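Local coordinates for protein minor fimbrium subunit Mfa5 (PDB 6TO1) that serves as an accessory subunit of the minor fimbriae, surface pili that mediate biofilm formation and adhesion to host cells and other oral bacteria, at residues G492-G497 with L584-E589; V97-P102 with P108-V113; V92-V97 with V413-A418. All blocks are in the same frame, centred on the assembly; numbering follows the deposited sequence.

Contact 1 of 3, residues G492-G497 with L584-E589; sequences GPDLGG and LDKTTE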
loop_
_atom_site.group_PDB
_atom_site.type_symbol
_atom_site.label_atom_id
_atom_site.label_comp_id
_atom_site.label_asym_id
_atom_site.label_seq_id
_atom_site.Cartn_x
_atom_site.Cartn_y
_atom_site.Cartn_z
ATOM N N GLY A 492 -22.951 4.418 16.252
ATOM C CA GLY A 492 -24.032 3.519 16.587
ATOM C C GLY A 492 -23.507 2.134 16.886
ATOM O O GLY A 492 -22.328 1.955 17.206
ATOM N N PRO A 493 -24.366 1.108 16.757
ATOM C CA PRO A 493 -25.737 1.180 16.208
ATOM C C PRO A 493 -26.740 1.955 17.048
ATOM O O PRO A 493 -27.740 2.437 16.490
ATOM C CB PRO A 493 -26.152 -0.297 16.111
ATOM C CG PRO A 493 -25.295 -1.003 17.091
ATOM C CD PRO A 493 -23.964 -0.271 17.055
ATOM N N ASP A 494 -26.492 2.101 18.354
ATOM C CA ASP A 494 -27.413 2.825 19.239
ATOM C C ASP A 494 -26.686 4.007 19.849
ATOM O O ASP A 494 -25.913 3.840 20.794
ATOM C CB ASP A 494 -27.969 1.892 20.319
ATOM C CG ASP A 494 -28.641 0.694 19.726
ATOM O OD1 ASP A 494 -28.276 -0.454 20.079
ATOM O OD2 ASP A 494 -29.515 0.894 18.859
ATOM N N LEU A 495 -26.935 5.206 19.317
ATOM C CA LEU A 495 -26.322 6.392 19.889
ATOM C C LEU A 495 -26.632 6.502 21.375
ATOM O O LEU A 495 -27.762 6.283 21.805
ATOM C CB LEU A 495 -26.828 7.642 19.176
ATOM C CG LEU A 495 -26.621 7.638 17.666
ATOM C CD1 LEU A 495 -27.258 8.872 17.054
ATOM C CD2 LEU A 495 -25.137 7.583 17.364
ATOM N N GLY A 496 -25.624 6.873 22.158
ATOM C CA GLY A 496 -25.780 6.993 23.592
ATOM C C GLY A 496 -25.749 5.691 24.370
ATOM O O GLY A 496 -25.993 5.705 25.579
ATOM N N GLY A 497 -25.458 4.572 23.727
ATOM C CA GLY A 497 -25.462 3.287 24.391
ATOM C C GLY A 497 -24.180 3.015 25.144
ATOM O O GLY A 497 -23.328 3.889 25.359
ATOM N N LEU A 584 -37.408 -4.805 25.184
ATOM C CA LEU A 584 -37.183 -3.539 25.854
ATOM C C LEU A 584 -37.445 -2.372 24.916
ATOM O O LEU A 584 -37.309 -2.495 23.694
ATOM C CB LEU A 584 -35.747 -3.457 26.369
ATOM C CG LEU A 584 -35.345 -4.469 27.424
ATOM C CD1 LEU A 584 -33.883 -4.368 27.795
ATOM C CD2 LEU A 584 -36.252 -4.312 28.676
ATOM N N ASP A 585 -37.816 -1.225 25.503
ATOM C CA ASP A 585 -37.955 0.017 24.747
ATOM C C ASP A 585 -36.611 0.737 24.791
ATOM O O ASP A 585 -36.239 1.320 25.820
ATOM C CB ASP A 585 -39.065 0.897 25.312
ATOM C CG ASP A 585 -39.173 2.236 24.593
ATOM O OD1 ASP A 585 -38.417 2.476 23.620
ATOM O OD2 ASP A 585 -40.022 3.053 25.012
ATOM N N LYS A 586 -35.880 0.697 23.680
ATOM C CA LYS A 586 -34.543 1.262 23.651
ATOM C C LYS A 586 -34.534 2.777 23.646
ATOM O O LYS A 586 -33.468 3.375 23.868
ATOM C CB LYS A 586 -33.789 0.765 22.408
ATOM C CG LYS A 586 -33.547 -0.722 22.376
ATOM C CD LYS A 586 -32.660 -1.052 21.173
ATOM C CE LYS A 586 -32.279 -2.511 21.112
ATOM N NZ LYS A 586 -31.160 -2.714 20.127
ATOM N N THR A 587 -35.672 3.411 23.372
ATOM C CA THR A 587 -35.705 4.860 23.248
ATOM C C THR A 587 -35.837 5.551 24.586
ATOM O O THR A 587 -35.909 6.785 24.620
ATOM C CB THR A 587 -36.850 5.289 22.324
ATOM O OG1 THR A 587 -38.108 5.060 22.969
ATOM C CG2 THR A 587 -36.800 4.493 21.036
ATOM N N THR A 588 -35.860 4.800 25.687
ATOM C CA THR A 588 -35.975 5.423 26.992
ATOM C C THR A 588 -35.110 4.710 28.020
ATOM O O THR A 588 -34.816 3.516 27.911
ATOM C CB THR A 588 -37.440 5.450 27.492
ATOM O OG1 THR A 588 -37.486 6.130 28.751
ATOM C CG2 THR A 588 -37.982 4.031 27.639
ATOM N N GLU A 589 -34.709 5.474 29.023
ATOM C CA GLU A 589 -34.029 4.952 30.194
ATOM C C GLU A 589 -34.990 4.754 31.359
ATOM O O GLU A 589 -34.572 4.277 32.416
ATOM C CB GLU A 589 -32.882 5.890 30.566
ATOM C CG GLU A 589 -31.729 5.916 29.493
ATOM C CD GLU A 589 -32.087 6.596 28.147
ATOM O OE1 GLU A 589 -32.168 5.905 27.091
ATOM O OE2 GLU A 589 -32.249 7.834 28.125
HETATM O O HOH W 1 -31.275 -1.073 17.586
#

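Contact 2 of 3, residues V97-P102 with P108-V113; sequences VPVANP and PNAWDV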
loop_
_atom_site.group_PDB
_atom_site.type_symbol
_atom_site.label_atom_id
_atom_site.label_comp_id
_atom_site.label_asym_id
_atom_site.label_seq_id
_atom_site.Cartn_x
_atom_site.Cartn_y
_atom_site.Cartn_z
ATOM N N VAL A 97 -22.689 -5.125 14.661
ATOM C CA VAL A 97 -23.906 -5.393 13.903
ATOM C C VAL A 97 -24.836 -6.235 14.788
ATOM O O VAL A 97 -24.455 -7.334 15.202
ATOM C CB VAL A 97 -23.616 -6.109 12.573
ATOM C CG1 VAL A 97 -24.920 -6.326 11.799
ATOM C CG2 VAL A 97 -22.602 -5.300 11.734
ATOM N N PRO A 98 -26.040 -5.763 15.082
ATOM C CA PRO A 98 -26.965 -6.592 15.871
ATOM C C PRO A 98 -27.253 -7.890 15.138
ATOM O O PRO A 98 -27.452 -7.907 13.922
ATOM C CB PRO A 98 -28.217 -5.718 15.993
ATOM C CG PRO A 98 -27.765 -4.314 15.639
ATOM C CD PRO A 98 -26.630 -4.475 14.687
ATOM N N VAL A 99 -27.291 -8.981 15.894
ATOM C CA VAL A 99 -27.555 -10.298 15.333
ATOM C C VAL A 99 -29.064 -10.416 15.155
ATOM O O VAL A 99 -29.826 -10.256 16.114
ATOM C CB VAL A 99 -26.992 -11.396 16.237
ATOM C CG1 VAL A 99 -27.301 -12.782 15.680
ATOM C CG2 VAL A 99 -25.471 -11.216 16.381
ATOM N N ALA A 100 -29.499 -10.630 13.916
ATOM C CA ALA A 100 -30.920 -10.641 13.594
ATOM C C ALA A 100 -31.175 -11.497 12.361
ATOM O O ALA A 100 -30.279 -11.744 11.546
ATOM C CB ALA A 100 -31.456 -9.222 13.358
ATOM N N ASN A 101 -32.421 -11.969 12.255
ATOM C CA ASN A 101 -32.888 -12.785 11.143
ATOM C C ASN A 101 -31.870 -13.847 10.758
ATOM O O ASN A 101 -31.290 -13.780 9.670
ATOM C CB ASN A 101 -33.204 -11.888 9.949
ATOM C CG ASN A 101 -34.061 -10.704 10.326
ATOM O OD1 ASN A 101 -35.234 -10.853 10.663
ATOM N ND2 ASN A 101 -33.474 -9.515 10.286
ATOM N N PRO A 102 -31.635 -14.854 11.605
ATOM C CA PRO A 102 -32.289 -15.025 12.898
ATOM C C PRO A 102 -31.527 -14.398 14.060
ATOM O O PRO A 102 -30.302 -14.282 14.018
ATOM C CB PRO A 102 -32.301 -16.544 13.060
ATOM C CG PRO A 102 -30.950 -16.924 12.502
ATOM C CD PRO A 102 -30.704 -15.964 11.331
ATOM N N PRO A 108 -30.509 -13.134 22.871
ATOM C CA PRO A 108 -30.797 -12.218 21.765
ATOM C C PRO A 108 -30.035 -10.918 21.854
ATOM O O PRO A 108 -30.000 -10.181 20.863
ATOM C CB PRO A 108 -32.306 -11.985 21.884
ATOM C CG PRO A 108 -32.566 -12.161 23.346
ATOM C CD PRO A 108 -31.662 -13.272 23.784
ATOM N N ASN A 109 -29.469 -10.588 23.013
ATOM C CA ASN A 109 -28.638 -9.383 23.155
ATOM C C ASN A 109 -27.252 -9.757 22.641
ATOM O O ASN A 109 -26.333 -10.073 23.392
ATOM C CB ASN A 109 -28.609 -8.909 24.602
ATOM C CG ASN A 109 -29.996 -8.505 25.115
ATOM O OD1 ASN A 109 -30.577 -7.513 24.687
ATOM N ND2 ASN A 109 -30.506 -9.265 26.073
ATOM N N ALA A 110 -27.120 -9.764 21.316
ATOM C CA ALA A 110 -25.919 -10.263 20.671
ATOM C C ALA A 110 -25.556 -9.351 19.508
ATOM O O ALA A 110 -26.429 -8.887 18.773
ATOM C CB ALA A 110 -26.101 -11.695 20.167
ATOM N N TRP A 111 -24.260 -9.126 19.340
ATOM C CA TRP A 111 -23.756 -8.285 18.262
ATOM C C TRP A 111 -22.511 -8.939 17.695
ATOM O O TRP A 111 -21.710 -9.527 18.425
ATOM C CB TRP A 111 -23.406 -6.866 18.749
ATOM C CG TRP A 111 -24.565 -6.097 19.313
ATOM C CD1 TRP A 111 -25.320 -5.158 18.668
ATOM C CD2 TRP A 111 -25.086 -6.180 20.653
ATOM N NE1 TRP A 111 -26.285 -4.671 19.515
ATOM C CE2 TRP A 111 -26.159 -5.286 20.737
ATOM C CE3 TRP A 111 -24.749 -6.934 21.776
ATOM C CZ2 TRP A 111 -26.900 -5.126 21.903
ATOM C CZ3 TRP A 111 -25.484 -6.772 22.922
ATOM C CH2 TRP A 111 -26.537 -5.877 22.977
ATOM N N ASP A 112 -22.336 -8.801 16.386
ATOM C CA ASP A 112 -21.112 -9.245 15.732
ATOM C C ASP A 112 -20.225 -8.020 15.523
ATOM O O ASP A 112 -20.609 -7.083 14.823
ATOM C CB ASP A 112 -21.415 -9.938 14.410
ATOM C CG ASP A 112 -21.961 -11.346 14.599
ATOM O OD1 ASP A 112 -21.466 -12.084 15.470
ATOM O OD2 ASP A 112 -22.894 -11.690 13.855
ATOM N N VAL A 113 -19.058 -8.025 16.143
ATOM C CA VAL A 113 -18.157 -6.878 16.132
ATOM C C VAL A 113 -17.051 -7.160 15.127
ATOM O O VAL A 113 -16.364 -8.179 15.223
ATOM C CB VAL A 113 -17.580 -6.619 17.534
ATOM C CG1 VAL A 113 -16.538 -5.508 17.490
ATOM C CG2 VAL A 113 -18.707 -6.278 18.516
HETATM O O HOH W 2 -29.613 -11.746 18.575
#

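Contact 3 of 3, residues V92-V97 with V413-A418; sequences VDKYAV and VTDFVA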
loop_
_atom_site.group_PDB
_atom_site.type_symbol
_atom_site.label_atom_id
_atom_site.label_comp_id
_atom_site.label_asym_id
_atom_site.label_seq_id
_atom_site.Cartn_x
_atom_site.Cartn_y
_atom_site.Cartn_z
ATOM N N VAL A 92 -8.617 2.470 9.526
ATOM C CA VAL A 92 -9.207 1.434 10.368
ATOM C C VAL A 92 -10.683 1.749 10.557
ATOM O O VAL A 92 -11.087 2.904 10.493
ATOM C CB VAL A 92 -8.512 1.317 11.732
ATOM C CG1 VAL A 92 -7.051 0.904 11.553
ATOM C CG2 VAL A 92 -8.660 2.622 12.528
ATOM N N ASP A 93 -11.481 0.710 10.784
ATOM C CA ASP A 93 -12.901 0.869 11.044
ATOM C C ASP A 93 -13.324 -0.254 11.984
ATOM O O ASP A 93 -12.711 -1.322 12.037
ATOM C CB ASP A 93 -13.722 0.825 9.761
ATOM C CG ASP A 93 -15.106 1.453 9.914
ATOM O OD1 ASP A 93 -15.378 2.148 10.916
ATOM O OD2 ASP A 93 -15.931 1.212 9.021
ATOM N N LYS A 94 -14.420 -0.012 12.679
ATOM C CA LYS A 94 -14.933 -0.963 13.650
ATOM C C LYS A 94 -16.425 -0.714 13.762
ATOM O O LYS A 94 -16.859 0.435 13.764
ATOM C CB LYS A 94 -14.229 -0.798 14.995
ATOM C CG LYS A 94 -14.723 -1.745 16.098
ATOM C CD LYS A 94 -13.975 -1.507 17.398
ATOM C CE LYS A 94 -14.589 -2.338 18.524
ATOM N NZ LYS A 94 -14.178 -1.805 19.845
ATOM N N TYR A 95 -17.200 -1.791 13.851
ATOM C CA TYR A 95 -18.633 -1.621 14.023
ATOM C C TYR A 95 -19.229 -2.879 14.635
ATOM O O TYR A 95 -18.696 -3.986 14.491
ATOM C CB TYR A 95 -19.318 -1.301 12.691
ATOM C CG TYR A 95 -18.770 -2.118 11.537
ATOM C CD1 TYR A 95 -19.256 -3.384 11.269
ATOM C CD2 TYR A 95 -17.752 -1.616 10.725
ATOM C CE1 TYR A 95 -18.751 -4.140 10.227
ATOM C CE2 TYR A 95 -17.258 -2.360 9.672
ATOM C CZ TYR A 95 -17.764 -3.621 9.427
ATOM O OH TYR A 95 -17.285 -4.379 8.382
ATOM N N ALA A 96 -20.375 -2.683 15.293
ATOM C CA ALA A 96 -21.126 -3.762 15.928
ATOM C C ALA A 96 -22.440 -3.928 15.180
ATOM O O ALA A 96 -23.227 -2.982 15.096
ATOM C CB ALA A 96 -21.386 -3.457 17.402
ATOM N N VAL A 97 -22.689 -5.125 14.661
ATOM C CA VAL A 97 -23.906 -5.393 13.903
ATOM C C VAL A 97 -24.836 -6.235 14.788
ATOM O O VAL A 97 -24.455 -7.334 15.202
ATOM C CB VAL A 97 -23.616 -6.109 12.573
ATOM C CG1 VAL A 97 -24.920 -6.326 11.799
ATOM C CG2 VAL A 97 -22.602 -5.300 11.734
ATOM N N VAL A 413 -3.177 -5.203 16.654
ATOM C CA VAL A 413 -4.396 -4.579 17.138
ATOM C C VAL A 413 -4.647 -5.080 18.549
ATOM O O VAL A 413 -4.717 -6.289 18.773
ATOM C CB VAL A 413 -5.581 -4.918 16.233
ATOM C CG1 VAL A 413 -6.897 -4.404 16.851
ATOM C CG2 VAL A 413 -5.378 -4.336 14.832
ATOM N N THR A 414 -4.782 -4.155 19.488
ATOM C CA THR A 414 -5.205 -4.454 20.850
ATOM C C THR A 414 -6.641 -3.957 20.984
ATOM O O THR A 414 -6.947 -2.817 20.608
ATOM C CB THR A 414 -4.295 -3.790 21.879
ATOM O OG1 THR A 414 -4.272 -2.379 21.622
ATOM C CG2 THR A 414 -2.889 -4.374 21.801
ATOM N N ASP A 415 -7.509 -4.796 21.565
ATOM C CA ASP A 415 -8.943 -4.537 21.625
ATOM C C ASP A 415 -9.420 -5.020 22.989
ATOM O O ASP A 415 -9.419 -6.222 23.247
ATOM C CB ASP A 415 -9.643 -5.268 20.484
ATOM C CG ASP A 415 -11.158 -5.178 20.538
ATOM O OD1 ASP A 415 -11.720 -4.274 21.175
ATOM O OD2 ASP A 415 -11.787 -6.031 19.881
ATOM N N PHE A 416 -9.743 -4.075 23.864
ATOM C CA PHE A 416 -10.208 -4.354 25.220
ATOM C C PHE A 416 -11.729 -4.339 25.178
ATOM O O PHE A 416 -12.339 -3.290 24.952
ATOM C CB PHE A 416 -9.679 -3.316 26.205
ATOM C CG PHE A 416 -8.195 -3.428 26.499
ATOM C CD1 PHE A 416 -7.724 -4.265 27.493
ATOM C CD2 PHE A 416 -7.281 -2.672 25.778
ATOM C CE1 PHE A 416 -6.366 -4.347 27.765
ATOM C CE2 PHE A 416 -5.933 -2.759 26.042
ATOM C CZ PHE A 416 -5.479 -3.576 27.043
ATOM N N VAL A 417 -12.345 -5.497 25.397
ATOM C CA VAL A 417 -13.801 -5.569 25.425
ATOM C C VAL A 417 -14.335 -4.894 26.679
ATOM O O VAL A 417 -13.757 -5.004 27.766
ATOM C CB VAL A 417 -14.264 -7.035 25.319
ATOM C CG1 VAL A 417 -15.758 -7.113 25.361
ATOM C CG2 VAL A 417 -13.720 -7.643 24.025
ATOM N N ALA A 418 -15.428 -4.162 26.519
ATOM C CA ALA A 418 -15.907 -3.271 27.555
ATOM C C ALA A 418 -16.693 -4.025 28.629
ATOM O O ALA A 418 -17.171 -5.150 28.409
ATOM C CB ALA A 418 -16.804 -2.188 26.963
#

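Contact 1 of 3, residues G492-G497 with L584-E589
Asp494 brings its carboxylate to the ammonium end of Lys586, and the two side chains cross at about a right angle. The salt bridge is long: Asp494 OD1 lies 3.7 Å from Lys586 NZ. A water closes the gap. It donates to Asp494 OD2 at 2.9 Å and accepts from Lys586 NZ at 3.0 Å. The lysine chain is extended beyond CG, which carries NZ across from a backbone that stays well apart: Asp494 CA and Lys586 CA are 8.5 Å from each other. Both contributing loops turn here. Asp494 opens a type II beta turn that ends at Gly497, closed by Gly497 N to Asp494 O. Lys586 sits inside a type I turn from Asp585 to Thr588. Asp585 also forms an Asx turn: its OD1 accepts from Thr587 N at 2.9 Å, above the carboxylate plane. Thr587 OG1 donates to the same OD1 at 2.7 Å, on the syn side and close to that plane. The contact is small and lies at the surface. It joins the loop from helix 475-480 to strand 498-499 with the loop from strand 582-583 to strand 592-596. Lys527 bonds to both partners. Its N donates to Asp494 OD1, and its O receives a weak hydrogen bond from Lys586 NZ.

Contact 2 of 3, residues V97-P102 with P108-V113
Val97 and Asp112 face each other through backbone hydrogen bonds in both directions. Val97 N donates to Asp112 O at 2.9 Å, and Asp112 N returns a bond to Val97 O at 2.8 Å. A third bond runs from Val99 N to Ala110 O at 3.0 Å. There the donor sits above the carbonyl plane, 35° out of it. Between these bonds, Trp111 CA makes a CA-H...O contact with Val97 O. This is the end of the antiparallel beta hairpin of strands 90-98 and 110-119. Val97 and Asp112 form a hydrogen-bonded pair, and Pro98 and Trp111 form the non-hydrogen-bonded pair beside it. Two apolar pairs accompany the bonds. On the side of Pro98, the indole approaches obliquely, with Trp111 CD1 3.5 Å from Pro98 CA. Trp111 CD1 is also 4.0 Å from Pro98 CG. Val99 CG2, anti to its carbonyl carbon, is the branch that touches Ala110 CB at 3.9 Å. The same Val99 CG2 lies 3.6 Å from Asp112 OD2. Polar links follow. A salt bridge from Asp112 OD1 to Arg470 ties strand 110-119 to strand 463-473. At the hairpin end, one water donates to Val99 O and also to Pro108 O.

Contact 3 of 3, residues V92-V97 with V413-A418
Lys94 NZ approaches the OD1 end of the flat Asp415 carboxylate obliquely, off its plane and to one side of the group, 3.7 Å from Asp415 OD1. This is a close approach, neither a hydrogen bond nor a salt bridge. The other oxygen, OD2, is held by a hydrogen bond with Tyr469 OH. This is the isopeptide site of a two-sheet domain: Lys94 NZ is covalently joined to CG of Asn501, so it is an amide nitrogen and not a free ammonium. Lys94 stands on strand 90-98 of one antiparallel sheet. Asp415 stands on strand 408-417 of the other, where strand 501-510, which carries Asn501, is its neighbour. Lys94 CA and Asp415 CA are 10.6 Å apart, so the strands face each other across the interior and share no backbone bond. Lys94 spans the gap with a fully extended chain, its CG anti to the backbone N (chi1 179°). Asp415 CG is likewise anti to its N (chi1 174°), which turns the carboxylate to the lysine end. Both residues are buried, and Leu115 packs against both side chains. An acidic side chain beside a Lys-Asn link is found in other isopeptide-bearing adhesins and pilins, where it promotes bond formation. The position of Asp415 is consistent with a similar part here. The covalent link ties the two sheets through side chains. Lys94 and Asp415 cross at a slant, and their closest approach is Lys94 NZ to Asp415 OD1.

Overall arrangement
Contacts 2 and 3 share Val97 and strand 90-98. Contact 2 is nested in the long loop that contact 3 closes, and their centres are 15 Å apart. Val113 packs beside the isopeptide lysine, with Val113 CG1 3.9 Å from Lys94 CE. Contact 1 follows later in the chain. Its centre is 19 Å from that of contact 3, but the two touch where Pro493 CD lies 3.4 Å from Ala96 O. Contacts 1 and 2 come within about 4 Å at their nearest atoms without touching. Contact 3 holds the lysine of the covalent link; its partner Asn501 is on strand 501-510. The magnesium site of Ser135, Ser137 and Thr207 uses no residue of the three contacts.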